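Local structure of glutathione S-transferase (Burkholderia glumae, 4ISD) at residues Y16-E30 with W199-K211. The protein binds glutathione and, as a glutathione S-transferase homologue, probably catalyses its conjugation to electrophilic substrates. Sequence-based numbering, arbitrary orientation.
Sequences YVSAFAMSAFVVLKE and WARPSVQQWVKQK. With GSH (glutathione), chain F.
W207 of helix 202-211 lies between Y16 and M22, at the interface where the first helix of the thioredoxin-like domain of this glutathione transferase packs against a late helix of the all-helical C-terminal domain. The axes of helices 19-30 and 202-211 approach to 8.8 Å at 125°. A chi1 of 169°, which sets CG anti to the backbone N, carries the W207 indole into the other segment. M22 covers one face, with CG almost straight above the five-membered ring at 3.8 Å from its centroid, a CH-pi contact; Y16 meets the opposite face near the rim, CD2 3.6 Å from CH2 of W207. The benzo edge of the indole is turned toward the face of F25 in an offset edge-to-face pair, planes 72° apart, and F25 itself fits as a knob among S203, Q206, W207 and Q210. The sulfur of M22 lies obliquely beside the rings of W207 and W199, a Met-aromatic contact with each, and the bend at chi3 carries CE on to CG1 of V204 at 3.4 Å. K211 lays its CA over the Y16 ring.

S18 caps helix 19-30 by accepting from the N of F20 and of A21; S18 and F20 line the glutathione pocket, while the next turn, with A21 and M22, packs on W207. At the far end, R201, which also has W166 as a cation-pi partner, grips E30 side-on in a salt bridge: NH2 meets OE1 at 3.0 Å, whereas NE approaches OE2 from above the carboxylate plane at 3.2 Å.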
ATOM      1  N   TYR A  16       0.132 -10.775  19.172  1.00 65.54           N
ATOM      2  CA  TYR A  16       1.382 -10.757  18.411  1.00 66.34           C
ATOM      3  C   TYR A  16       1.320 -11.629  17.157  1.00 66.75           C
ATOM      4  O   TYR A  16       2.334 -12.141  16.682  1.00 71.69           O
ATOM      5  CB  TYR A  16       2.558 -11.159  19.307  1.00 62.30           C
ATOM      6  CG  TYR A  16       2.923 -10.097  20.323  1.00 62.13           C
ATOM      7  CD1 TYR A  16       2.177  -9.930  21.481  1.00 62.24           C
ATOM      8  CD2 TYR A  16       4.015  -9.256  20.119  1.00 62.62           C
ATOM      9  CE1 TYR A  16       2.509  -8.962  22.412  1.00 67.21           C
ATOM     10  CE2 TYR A  16       4.353  -8.280  21.046  1.00 63.11           C
ATOM     11  CZ  TYR A  16       3.597  -8.139  22.188  1.00 65.96           C
ATOM     12  OH  TYR A  16       3.925  -7.172  23.112  1.00 67.14           O
ATOM     13  N   VAL A  17       0.113 -11.789  16.629  1.00 63.60           N
ATOM     14  CA  VAL A  17      -0.104 -12.641  15.472  1.00 65.89           C
ATOM     15  C   VAL A  17       0.083 -11.893  14.150  1.00 68.46           C
ATOM     16  O   VAL A  17       0.757 -12.399  13.253  1.00 74.28           O
ATOM     17  CB  VAL A  17      -1.484 -13.333  15.530  1.00 63.09           C
ATOM     18  CG1 VAL A  17      -1.740 -14.129  14.261  1.00 62.56           C
ATOM     19  CG2 VAL A  17      -1.565 -14.241  16.757  1.00 57.58           C
ATOM     20  N   SER A  18      -0.490 -10.692  14.045  1.00 62.73           N
ATOM     21  CA  SER A  18      -0.419  -9.890  12.817  1.00 58.21           C
ATOM     22  C   SER A  18       0.915  -9.930  12.047  1.00 57.18           C
ATOM     23  O   SER A  18       1.976  -9.652  12.600  1.00 62.26           O
ATOM     24  CB  SER A  18      -0.778  -8.433  13.102  1.00 56.26           C
ATOM     25  OG  SER A  18      -0.601  -7.633  11.938  1.00 51.27           O
ATOM     26  N   ALA A  19       0.843 -10.261  10.761  1.00 51.52           N
ATOM     27  CA  ALA A  19       2.012 -10.224   9.895  1.00 47.34           C
ATOM     28  C   ALA A  19       2.467  -8.791   9.677  1.00 55.58           C
ATOM     29  O   ALA A  19       3.611  -8.533   9.288  1.00 60.70           O
ATOM     30  CB  ALA A  19       1.679 -10.848   8.573  1.00 47.00           C
ATOM     31  N   PHE A  20       1.560  -7.851   9.912  1.00 52.98           N
ATOM     32  CA  PHE A  20       1.828  -6.465   9.587  1.00 49.67           C
ATOM     33  C   PHE A  20       2.375  -5.720  10.785  1.00 48.85           C
ATOM     34  O   PHE A  20       3.188  -4.809  10.637  1.00 50.47           O
ATOM     35  CB  PHE A  20       0.570  -5.803   9.025  1.00 49.19           C
ATOM     36  CG  PHE A  20       0.025  -6.507   7.818  1.00 45.63           C
ATOM     37  CD1 PHE A  20       0.821  -6.671   6.685  1.00 46.36           C
ATOM     38  CD2 PHE A  20      -1.264  -7.036   7.821  1.00 38.48           C
ATOM     39  CE1 PHE A  20       0.337  -7.337   5.562  1.00 47.53           C
ATOM     40  CE2 PHE A  20      -1.763  -7.705   6.710  1.00 37.02           C
ATOM     41  CZ  PHE A  20      -0.965  -7.853   5.572  1.00 44.20           C
ATOM     42  N   ALA A  21       1.926  -6.120  11.968  1.00 47.11           N
ATOM     43  CA  ALA A  21       2.496  -5.620  13.202  1.00 41.90           C
ATOM     44  C   ALA A  21       3.973  -5.989  13.200  1.00 43.51           C
ATOM     45  O   ALA A  21       4.850  -5.148  13.444  1.00 44.71           O
ATOM     46  CB  ALA A  21       1.795  -6.244  14.391  1.00 39.89           C
ATOM     47  N   MET A  22       4.240  -7.251  12.889  1.00 45.85           N
ATOM     48  CA  MET A  22       5.599  -7.769  12.887  1.00 44.40           C
ATOM     49  C   MET A  22       6.488  -6.986  11.927  1.00 42.26           C
ATOM     50  O   MET A  22       7.662  -6.707  12.215  1.00 44.19           O
ATOM     51  CB  MET A  22       5.582  -9.238  12.505  1.00 45.73           C
ATOM     52  CG  MET A  22       6.946  -9.852  12.395  1.00 50.36           C
ATOM     53  SD  MET A  22       6.801 -11.619  12.131  1.00 62.20           S
ATOM     54  CE  MET A  22       8.233 -11.829  11.096  1.00 83.35           C
ATOM     55  N   SER A  23       5.910  -6.608  10.797  1.00 39.06           N
ATOM     56  CA  SER A  23       6.628  -5.843   9.789  1.00 37.99           C
ATOM     57  C   SER A  23       7.141  -4.504  10.317  1.00 40.29           C
ATOM     58  O   SER A  23       8.299  -4.142  10.083  1.00 41.56           O
ATOM     59  CB  SER A  23       5.726  -5.602   8.587  1.00 37.23           C
ATOM     60  OG  SER A  23       6.475  -5.010   7.542  1.00 41.74           O
ATOM     61  N   ALA A  24       6.281  -3.772  11.026  1.00 36.41           N
ATOM     62  CA  ALA A  24       6.667  -2.462  11.556  1.00 39.77           C
ATOM     63  C   ALA A  24       7.705  -2.628  12.659  1.00 43.91           C
ATOM     64  O   ALA A  24       8.683  -1.872  12.738  1.00 47.71           O
ATOM     65  CB  ALA A  24       5.438  -1.681  12.076  1.00 32.98           C
ATOM     66  N   PHE A  25       7.471  -3.611  13.517  1.00 39.48           N
ATOM     67  CA  PHE A  25       8.405  -3.943  14.571  1.00 40.45           C
ATOM     68  C   PHE A  25       9.773  -4.221  13.950  1.00 44.02           C
ATOM     69  O   PHE A  25      10.806  -3.823  14.501  1.00 46.38           O
ATOM     70  CB  PHE A  25       7.900  -5.162  15.357  1.00 30.91           C
ATOM     71  CG  PHE A  25       8.828  -5.617  16.461  1.00 33.03           C
ATOM     72  CD1 PHE A  25      10.002  -6.309  16.168  1.00 34.39           C
ATOM     73  CD2 PHE A  25       8.511  -5.378  17.791  1.00 40.46           C
ATOM     74  CE1 PHE A  25      10.865  -6.741  17.187  1.00 47.75           C
ATOM     75  CE2 PHE A  25       9.352  -5.803  18.814  1.00 51.53           C
ATOM     76  CZ  PHE A  25      10.542  -6.493  18.512  1.00 53.67           C
ATOM     77  N   VAL A  26       9.794  -4.906  12.808  1.00 44.15           N
ATOM     78  CA  VAL A  26      11.081  -5.282  12.216  1.00 44.50           C
ATOM     79  C   VAL A  26      11.819  -4.053  11.704  1.00 45.26           C
ATOM     80  O   VAL A  26      13.045  -3.971  11.812  1.00 45.77           O
ATOM     81  CB  VAL A  26      10.950  -6.378  11.124  1.00 35.63           C
ATOM     82  CG1 VAL A  26      12.192  -6.423  10.245  1.00 29.21           C
ATOM     83  CG2 VAL A  26      10.683  -7.745  11.771  1.00 35.73           C
ATOM     84  N   VAL A  27      11.072  -3.077  11.188  1.00 48.49           N
ATOM     85  CA  VAL A  27      11.695  -1.849  10.695  1.00 43.58           C
ATOM     86  C   VAL A  27      12.426  -1.116  11.818  1.00 43.49           C
ATOM     87  O   VAL A  27      13.600  -0.746  11.674  1.00 46.75           O
ATOM     88  CB  VAL A  27      10.673  -0.926  10.014  1.00 40.59           C
ATOM     89  CG1 VAL A  27      11.323   0.375   9.586  1.00 39.28           C
ATOM     90  CG2 VAL A  27      10.081  -1.621   8.816  1.00 41.43           C
ATOM     91  N   LEU A  28      11.732  -0.926  12.936  1.00 42.36           N
ATOM     92  CA  LEU A  28      12.298  -0.236  14.092  1.00 48.49           C
ATOM     93  C   LEU A  28      13.552  -0.949  14.562  1.00 56.45           C
ATOM     94  O   LEU A  28      14.590  -0.323  14.801  1.00 61.51           O
ATOM     95  CB  LEU A  28      11.277  -0.175  15.235  1.00 47.95           C
ATOM     96  CG  LEU A  28      10.060   0.735  15.024  1.00 47.00           C
ATOM     97  CD1 LEU A  28       8.874   0.286  15.871  1.00 47.74           C
ATOM     98  CD2 LEU A  28      10.420   2.189  15.347  1.00 47.43           C
ATOM     99  N   LYS A  29      13.460  -2.268  14.673  1.00 51.79           N
ATOM    100  CA  LYS A  29      14.571  -3.038  15.183  1.00 48.05           C
ATOM    101  C   LYS A  29      15.776  -3.008  14.254  1.00 49.03           C
ATOM    102  O   LYS A  29      16.898  -2.868  14.717  1.00 51.74           O
ATOM    103  CB  LYS A  29      14.133  -4.458  15.511  1.00 50.88           C
ATOM    104  CG  LYS A  29      13.655  -4.603  16.940  1.00 56.40           C
ATOM    105  CD  LYS A  29      14.844  -4.614  17.884  1.00 66.87           C
ATOM    106  CE  LYS A  29      14.411  -4.780  19.331  1.00 73.23           C
ATOM    107  NZ  LYS A  29      13.482  -3.699  19.752  1.00 74.12           N
ATOM    108  N   GLU A  30      15.554  -3.105  12.948  1.00 53.10           N
ATOM    109  CA  GLU A  30      16.665  -3.048  11.992  1.00 53.91           C
ATOM    110  C   GLU A  30      17.476  -1.762  12.138  1.00 55.87           C
ATOM    111  O   GLU A  30      18.704  -1.779  12.000  1.00 53.98           O
ATOM    112  CB  GLU A  30      16.148  -3.134  10.559  1.00 52.39           C
ATOM    113  CG  GLU A  30      15.530  -4.461  10.212  1.00 53.44           C
ATOM    114  CD  GLU A  30      16.541  -5.580  10.135  1.00 49.54           C
ATOM    115  OE1 GLU A  30      17.737  -5.296   9.872  1.00 43.78           O
ATOM    116  OE2 GLU A  30      16.132  -6.744  10.329  1.00 47.19           O
ATOM    117  N   TRP A 199      13.159 -15.662   8.457  1.00 39.25           N
ATOM    118  CA  TRP A 199      12.721 -15.848   9.855  1.00 40.95           C
ATOM    119  C   TRP A 199      13.868 -15.854  10.877  1.00 41.39           C
ATOM    120  O   TRP A 199      13.627 -15.730  12.079  1.00 51.27           O
ATOM    121  CB  TRP A 199      11.908 -17.140  10.010  1.00 36.02           C
ATOM    122  CG  TRP A 199      10.462 -16.949   9.747  1.00 50.75           C
ATOM    123  CD1 TRP A 199       9.806 -17.128   8.560  1.00 52.73           C
ATOM    124  CD2 TRP A 199       9.474 -16.512  10.693  1.00 57.15           C
ATOM    125  NE1 TRP A 199       8.465 -16.835   8.716  1.00 54.80           N
ATOM    126  CE2 TRP A 199       8.240 -16.458  10.015  1.00 54.88           C
ATOM    127  CE3 TRP A 199       9.516 -16.168  12.049  1.00 57.91           C
ATOM    128  CZ2 TRP A 199       7.062 -16.079  10.651  1.00 54.89           C
ATOM    129  CZ3 TRP A 199       8.357 -15.792  12.670  1.00 55.44           C
ATOM    130  CH2 TRP A 199       7.141 -15.743  11.972  1.00 58.12           C
ATOM    131  N   ALA A 200      15.104 -15.999  10.398  1.00 29.03           N
ATOM    132  CA  ALA A 200      16.278 -16.113  11.271  1.00 34.85           C
ATOM    133  C   ALA A 200      16.974 -14.784  11.585  1.00 36.52           C
ATOM    134  O   ALA A 200      17.935 -14.753  12.354  1.00 39.59           O
ATOM    135  CB  ALA A 200      17.300 -17.127  10.679  1.00 26.33           C
ATOM    136  N   ARG A 201      16.510 -13.691  10.988  1.00 39.65           N
ATOM    137  CA  ARG A 201      17.082 -12.377  11.283  1.00 37.40           C
ATOM    138  C   ARG A 201      16.883 -12.048  12.761  1.00 35.05           C
ATOM    139  O   ARG A 201      15.834 -12.346  13.325  1.00 38.67           O
ATOM    140  CB  ARG A 201      16.464 -11.300  10.377  1.00 35.13           C
ATOM    141  CG  ARG A 201      16.786 -11.516   8.892  1.00 29.78           C
ATOM    142  CD  ARG A 201      16.407 -10.347   8.023  1.00 31.13           C
ATOM    143  NE  ARG A 201      17.096  -9.124   8.417  1.00 37.77           N
ATOM    144  CZ  ARG A 201      18.247  -8.710   7.894  1.00 42.20           C
ATOM    145  NH1 ARG A 201      18.854  -9.417   6.951  1.00 41.98           N
ATOM    146  NH2 ARG A 201      18.793  -7.581   8.319  1.00 48.45           N
ATOM    147  N   PRO A 202      17.915 -11.496  13.413  1.00 34.98           N
ATOM    148  CA  PRO A 202      17.732 -11.121  14.819  1.00 40.48           C
ATOM    149  C   PRO A 202      16.513 -10.216  15.041  1.00 45.99           C
ATOM    150  O   PRO A 202      15.893 -10.334  16.098  1.00 49.54           O
ATOM    151  CB  PRO A 202      19.030 -10.387  15.153  1.00 36.68           C
ATOM    152  CG  PRO A 202      20.034 -10.990  14.251  1.00 36.47           C
ATOM    153  CD  PRO A 202      19.330 -11.419  12.999  1.00 32.96           C
ATOM    154  N   SER A 203      16.157  -9.361  14.078  1.00 50.80           N
ATOM    155  CA  SER A 203      14.988  -8.468  14.255  1.00 51.01           C
ATOM    156  C   SER A 203      13.663  -9.229  14.353  1.00 44.07           C
ATOM    157  O   SER A 203      12.867  -8.978  15.271  1.00 41.91           O
ATOM    158  CB  SER A 203      14.898  -7.375  13.173  1.00 43.02           C
ATOM    159  OG  SER A 203      14.688  -7.945  11.892  1.00 37.83           O
ATOM    160  N   VAL A 204      13.425 -10.144  13.412  1.00 32.62           N
ATOM    161  CA  VAL A 204      12.258 -11.021  13.501  1.00 36.36           C
ATOM    162  C   VAL A 204      12.290 -11.855  14.790  1.00 42.41           C
ATOM    163  O   VAL A 204      11.279 -11.964  15.486  1.00 43.95           O
ATOM    164  CB  VAL A 204      12.140 -11.980  12.296  1.00 37.42           C
ATOM    165  CG1 VAL A 204      11.077 -13.042  12.579  1.00 42.12           C
ATOM    166  CG2 VAL A 204      11.829 -11.218  10.996  1.00 24.50           C
ATOM    167  N   GLN A 205      13.451 -12.432  15.110  1.00 43.54           N
ATOM    168  CA  GLN A 205      13.587 -13.263  16.310  1.00 46.01           C
ATOM    169  C   GLN A 205      13.244 -12.482  17.561  1.00 47.55           C
ATOM    170  O   GLN A 205      12.688 -13.027  18.515  1.00 53.22           O
ATOM    171  CB  GLN A 205      14.999 -13.853  16.437  1.00 46.09           C
ATOM    172  CG  GLN A 205      15.262 -15.045  15.519  1.00 41.26           C
ATOM    173  CD  GLN A 205      14.226 -16.153  15.683  1.00 46.71           C
ATOM    174  OE1 GLN A 205      14.123 -16.779  16.749  1.00 52.53           O
ATOM    175  NE2 GLN A 205      13.443 -16.395  14.626  1.00 41.93           N
ATOM    176  N   GLN A 206      13.575 -11.198  17.553  1.00 42.33           N
ATOM    177  CA  GLN A 206      13.232 -10.337  18.666  1.00 41.20           C
ATOM    178  C   GLN A 206      11.719 -10.340  18.818  1.00 51.99           C
ATOM    179  O   GLN A 206      11.209 -10.314  19.950  1.00 53.24           O
ATOM    180  CB  GLN A 206      13.742  -8.917  18.423  1.00 41.50           C
ATOM    181  CG  GLN A 206      15.190  -8.701  18.778  1.00 45.15           C
ATOM    182  CD  GLN A 206      15.423  -8.879  20.250  1.00 64.14           C
ATOM    183  OE1 GLN A 206      14.528  -8.633  21.060  1.00 73.24           O
ATOM    184  NE2 GLN A 206      16.622  -9.328  20.615  1.00 72.44           N
ATOM    185  N   TRP A 207      11.015 -10.389  17.675  1.00 50.98           N
ATOM    186  CA  TRP A 207       9.548 -10.426  17.649  1.00 48.49           C
ATOM    187  C   TRP A 207       8.982 -11.721  18.220  1.00 52.48           C
ATOM    188  O   TRP A 207       8.040 -11.674  19.021  1.00 58.95           O
ATOM    189  CB  TRP A 207       8.995 -10.201  16.240  1.00 43.42           C
ATOM    190  CG  TRP A 207       7.528 -10.493  16.110  1.00 45.11           C
ATOM    191  CD1 TRP A 207       6.959 -11.673  15.725  1.00 45.09           C
ATOM    192  CD2 TRP A 207       6.441  -9.585  16.363  1.00 50.13           C
ATOM    193  NE1 TRP A 207       5.589 -11.557  15.728  1.00 50.32           N
ATOM    194  CE2 TRP A 207       5.245 -10.286  16.109  1.00 51.47           C
ATOM    195  CE3 TRP A 207       6.366  -8.245  16.767  1.00 55.39           C
ATOM    196  CZ2 TRP A 207       3.985  -9.692  16.249  1.00 56.24           C
ATOM    197  CZ3 TRP A 207       5.108  -7.657  16.911  1.00 56.92           C
ATOM    198  CH2 TRP A 207       3.937  -8.383  16.658  1.00 54.68           C
ATOM    199  N   VAL A 208       9.535 -12.870  17.825  1.00 46.59           N
ATOM    200  CA  VAL A 208       9.020 -14.131  18.374  1.00 54.29           C
ATOM    201  C   VAL A 208       9.361 -14.258  19.860  1.00 57.35           C
ATOM    202  O   VAL A 208       8.654 -14.933  20.614  1.00 58.56           O
ATOM    203  CB  VAL A 208       9.434 -15.413  17.570  1.00 39.23           C
ATOM    204  CG1 VAL A 208      10.039 -15.057  16.206  1.00 36.74           C
ATOM    205  CG2 VAL A 208      10.362 -16.259  18.359  1.00 33.80           C
ATOM    206  N   LYS A 209      10.421 -13.565  20.271  1.00 60.52           N
ATOM    207  CA  LYS A 209      10.817 -13.483  21.682  1.00 63.05           C
ATOM    208  C   LYS A 209       9.882 -12.573  22.485  1.00 59.43           C
ATOM    209  O   LYS A 209       9.514 -12.885  23.613  1.00 60.46           O
ATOM    210  CB  LYS A 209      12.272 -12.997  21.806  1.00 57.77           C
ATOM    211  CG  LYS A 209      12.627 -12.288  23.117  1.00 59.57           C
ATOM    212  CD  LYS A 209      13.108 -13.263  24.191  1.00 68.04           C
ATOM    213  CE  LYS A 209      13.925 -12.547  25.272  1.00 69.20           C
ATOM    214  NZ  LYS A 209      13.449 -12.877  26.647  1.00 73.84           N
ATOM    215  N   GLN A 210       9.510 -11.439  21.909  1.00 57.21           N
ATOM    216  CA  GLN A 210       8.601 -10.528  22.597  1.00 64.95           C
ATOM    217  C   GLN A 210       7.221 -11.176  22.703  1.00 61.70           C
ATOM    218  O   GLN A 210       6.562 -11.093  23.744  1.00 63.26           O
ATOM    219  CB  GLN A 210       8.511  -9.197  21.855  1.00 70.94           C
ATOM    220  CG  GLN A 210       7.463  -8.257  22.409  1.00 83.14           C
ATOM    221  CD  GLN A 210       8.068  -7.087  23.143  1.00 88.09           C
ATOM    222  OE1 GLN A 210       9.261  -6.802  22.994  1.00 91.66           O
ATOM    223  NE2 GLN A 210       7.255  -6.397  23.942  1.00 82.47           N
ATOM    224  N   LYS A 211       6.805 -11.825  21.614  1.00 54.10           N
ATOM    225  CA  LYS A 211       5.559 -12.573  21.572  1.00 49.10           C
ATOM    226  C   LYS A 211       5.556 -13.660  22.632  1.00 59.10           C
ATOM    227  O   LYS A 211       4.696 -13.662  23.513  1.00 63.51           O
ATOM    228  CB  LYS A 211       5.363 -13.207  20.200  1.00 48.59           C
ATOM    229  CG  LYS A 211       4.260 -14.252  20.183  1.00 56.41           C
ATOM    230  CD  LYS A 211       4.044 -14.842  18.798  1.00 57.88           C
ATOM    231  CE  LYS A 211       2.890 -15.841  18.811  1.00 66.41           C
ATOM    232  NZ  LYS A 211       2.463 -16.221  17.433  1.00 68.33           N
TER
HETATM  233  N1  GSH F 301      -2.495  -2.793   5.145  1.00 31.99           N
HETATM  234  CA1 GSH F 301      -2.532  -2.815   6.591  1.00 31.18           C
HETATM  235  C1  GSH F 301      -1.174  -2.627   7.212  1.00 39.32           C
HETATM  236  O11 GSH F 301      -0.114  -2.974   6.613  1.00 38.65           O
HETATM  237  O12 GSH F 301      -1.106  -2.092   8.352  1.00 40.50           O
HETATM  238  CB1 GSH F 301      -3.244  -4.025   7.138  1.00 27.66           C
HETATM  239  CG1 GSH F 301      -3.398  -3.862   8.659  1.00 29.12           C
HETATM  240  CD1 GSH F 301      -4.300  -4.985   9.205  1.00 31.73           C
HETATM  241  OE1 GSH F 301      -4.927  -5.700   8.432  1.00 33.19           O
HETATM  242  N2  GSH F 301      -4.399  -5.204  10.650  1.00 35.46           N
HETATM  243  CA2 GSH F 301      -5.226  -6.247  11.214  1.00 42.25           C
HETATM  244  C2  GSH F 301      -6.325  -5.649  12.038  1.00 43.69           C
HETATM  245  O2  GSH F 301      -6.154  -4.620  12.665  1.00 40.05           O
HETATM  246  CB2 GSH F 301      -4.420  -7.135  12.118  1.00 40.23           C
HETATM  247  SG2 GSH F 301      -4.593  -8.814  11.566  1.00 79.79           S
HETATM  248  N3  GSH F 301      -7.615  -6.291  12.113  1.00 46.87           N
HETATM  249  CA3 GSH F 301      -8.638  -5.658  12.922  1.00 51.77           C
HETATM  250  C3  GSH F 301      -9.684  -5.129  11.983  1.00 58.66           C
HETATM  251  O31 GSH F 301      -9.388  -4.904  10.775  1.00 56.18           O
HETATM  252  O32 GSH F 301     -10.860  -4.922  12.404  1.00 66.40           O
HETATM  253  O   HOH W   1       3.531 -12.957  13.557  1.00 58.34           O